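Local coordinates for putative sortase (Streptococcus pneumoniae, PDB 2W1J), which probably acts as a class C sortase, a transpeptidase that covalently joins pilin subunits during assembly of the pneumococcal pilus fibre, at residues Arg58-His63 with Thr99-Gly104. Residues are numbered along the deposited sequence; the frame is centred on the assembly and turned at random.
Sequences RMLEIH and TSLPIG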
loop_
_atom_site.group_PDB
_atom_site.type_symbol
_atom_site.label_atom_id
_atom_site.label_comp_id
_atom_site.label_asym_id
_atom_site.label_seq_id
_atom_site.Cartn_x
_atom_site.Cartn_y
_atom_site.Cartn_z
ATOM N N ARG A 58 1.828 -3.733 13.538
ATOM C CA ARG A 58 0.801 -4.343 14.384
ATOM C C ARG A 58 -0.239 -3.347 14.893
ATOM O O ARG A 58 -1.412 -3.689 15.041
ATOM C CB ARG A 58 1.426 -5.122 15.545
ATOM C CG ARG A 58 2.195 -6.367 15.115
ATOM C CD ARG A 58 2.673 -7.153 16.320
ATOM N NE ARG A 58 1.574 -7.866 16.962
ATOM C CZ ARG A 58 1.659 -8.469 18.143
ATOM N NH1 ARG A 58 2.798 -8.447 18.822
ATOM N NH2 ARG A 58 0.602 -9.095 18.645
ATOM N N MET A 59 0.189 -2.117 15.159
ATOM C CA MET A 59 -0.727 -1.110 15.695
ATOM C C MET A 59 -1.880 -0.785 14.740
ATOM O O MET A 59 -2.952 -0.369 15.177
ATOM C CB MET A 59 0.020 0.168 16.104
ATOM C CG MET A 59 0.321 1.140 14.968
ATOM S SD MET A 59 1.554 0.550 13.785
ATOM C CE MET A 59 3.094 0.914 14.628
ATOM N N LEU A 60 -1.658 -0.984 13.443
ATOM C CA LEU A 60 -2.664 -0.664 12.428
ATOM C C LEU A 60 -3.521 -1.870 12.053
ATOM O O LEU A 60 -4.474 -1.745 11.280
ATOM C CB LEU A 60 -1.986 -0.112 11.170
ATOM C CG LEU A 60 -1.427 1.306 11.307
ATOM C CD1 LEU A 60 -0.832 1.768 9.984
ATOM C CD2 LEU A 60 -2.526 2.276 11.762
ATOM N N GLU A 61 -3.200 -3.033 12.619
ATOM C CA GLU A 61 -3.779 -4.281 12.134
ATOM C C GLU A 61 -5.020 -4.718 12.879
ATOM O O GLU A 61 -5.072 -4.638 14.101
ATOM C CB GLU A 61 -2.749 -5.404 12.186
ATOM C CG GLU A 61 -1.640 -5.232 11.177
ATOM C CD GLU A 61 -0.569 -6.291 11.304
ATOM O OE1 GLU A 61 -0.711 -7.193 12.154
ATOM O OE2 GLU A 61 0.422 -6.208 10.554
ATOM N N ILE A 62 -6.012 -5.175 12.120
ATOM C CA ILE A 62 -7.105 -5.980 12.649
ATOM C C ILE A 62 -7.018 -7.339 11.967
ATOM O O ILE A 62 -7.115 -7.430 10.739
ATOM C CB ILE A 62 -8.489 -5.376 12.337
ATOM C CG1 ILE A 62 -8.598 -3.944 12.866
ATOM C CG2 ILE A 62 -9.588 -6.263 12.909
ATOM C CD1 ILE A 62 -9.948 -3.295 12.591
ATOM N N HIS A 63 -6.815 -8.386 12.758
ATOM C CA HIS A 63 -6.607 -9.716 12.204
ATOM C C HIS A 63 -5.591 -9.683 11.067
ATOM O O HIS A 63 -5.840 -10.198 9.978
ATOM C CB HIS A 63 -7.930 -10.301 11.718
ATOM C CG HIS A 63 -8.981 -10.367 12.780
ATOM N ND1 HIS A 63 -10.316 -10.138 12.524
ATOM C CD2 HIS A 63 -8.892 -10.628 14.106
ATOM C CE1 HIS A 63 -11.005 -10.259 13.645
ATOM N NE2 HIS A 63 -10.164 -10.555 14.620
ATOM N N THR A 99 8.906 2.128 3.739
ATOM C CA THR A 99 8.075 3.259 3.322
ATOM C C THR A 99 7.089 3.626 4.434
ATOM O O THR A 99 6.918 2.882 5.400
ATOM C CB THR A 99 7.358 3.004 1.964
ATOM O OG1 THR A 99 6.254 2.095 2.111
ATOM C CG2 THR A 99 8.354 2.481 0.929
ATOM N N SER A 100 6.439 4.780 4.317
ATOM C CA SER A 100 5.542 5.253 5.369
ATOM C C SER A 100 4.359 4.309 5.545
ATOM O O SER A 100 3.837 3.762 4.554
ATOM C CB SER A 100 4.980 6.625 4.998
ATOM O OG SER A 100 5.992 7.560 4.675
ATOM N N LEU A 101 3.905 4.141 6.786
ATOM C CA LEU A 101 2.617 3.492 7.005
ATOM C C LEU A 101 1.503 4.309 6.365
ATOM O O LEU A 101 1.602 5.544 6.270
ATOM C CB LEU A 101 2.342 3.357 8.494
ATOM C CG LEU A 101 3.344 2.503 9.271
ATOM C CD1 LEU A 101 3.030 2.566 10.755
ATOM C CD2 LEU A 101 3.278 1.059 8.773
ATOM N N PRO A 102 0.435 3.627 5.918
ATOM C CA PRO A 102 -0.609 4.291 5.134
ATOM C C PRO A 102 -1.595 5.030 6.035
ATOM O O PRO A 102 -2.761 4.641 6.175
ATOM C CB PRO A 102 -1.273 3.125 4.390
ATOM C CG PRO A 102 -1.093 1.957 5.322
ATOM C CD PRO A 102 0.269 2.160 5.933
ATOM N N ILE A 103 -1.109 6.125 6.614
ATOM C CA ILE A 103 -1.922 7.017 7.438
ATOM C C ILE A 103 -1.867 8.467 6.950
ATOM O O ILE A 103 -2.478 9.348 7.547
ATOM C CB ILE A 103 -1.516 6.958 8.926
ATOM C CG1 ILE A 103 -0.071 7.435 9.111
ATOM C CG2 ILE A 103 -1.700 5.551 9.453
ATOM C CD1 ILE A 103 0.360 7.634 10.569
ATOM N N GLY A 104 -1.152 8.713 5.859
ATOM C CA GLY A 104 -1.082 10.048 5.269
ATOM C C GLY A 104 -0.344 11.052 6.122
ATOM O O GLY A 104 0.231 10.709 7.162
#
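Leu-60 lays its CD1 methyl against the side chains of Leu-101, Pro-102 and Ile-103 together. In the sortase beta-barrel this contact joins the loop ahead of strand 65-71 to the loop between strands 93-95 and 108-113. The second loop makes an inverse gamma turn centred on Pro-102: Ile-103 N donates to Leu-101 O at 2.8 Å, a tight turn consistent with the side chains on both sides of the proline reaching one methyl. The distances bear this out, with Leu-60 CD1 lying 3.8 Å from Leu-101 CB, 3.9 Å from Ile-103 CG2 and 4.2 Å from Pro-102 CD. Leu-60 and Ile-103 run nearly perpendicular, and Ile-103 CG2 meets both leucine methyls, CD2 being 4.1 Å away. Torsions explain which isoleucine branch is used: chi1 of 63° sets CG2 opposite the carbonyl carbon and turns this short branch to the leucine.

In 58-63, residues 58-60 form a short 3-10 segment, evidenced by the 3.1 Å bond from Glu-61 N to Arg-58 O. No hydrogen bond crosses between the segments, so apolar contact alone joins them directly, burying 162 Å² in total. Polar backbone atoms are met from helix 18-33: Arg-24 NH1 bonds to Met-59 O and Glu-61 O, while Asn-32 OD1 accepts from Leu-101 N. The same helix packs on Leu-101 and Ile-103, and Met-66 of strand 65-71 touches Leu-60 and Pro-102. Met-59, its chain folded at chi2 and chi3, completes the contact tip to tip, its SD 3.9 Å from Leu-101 CD1.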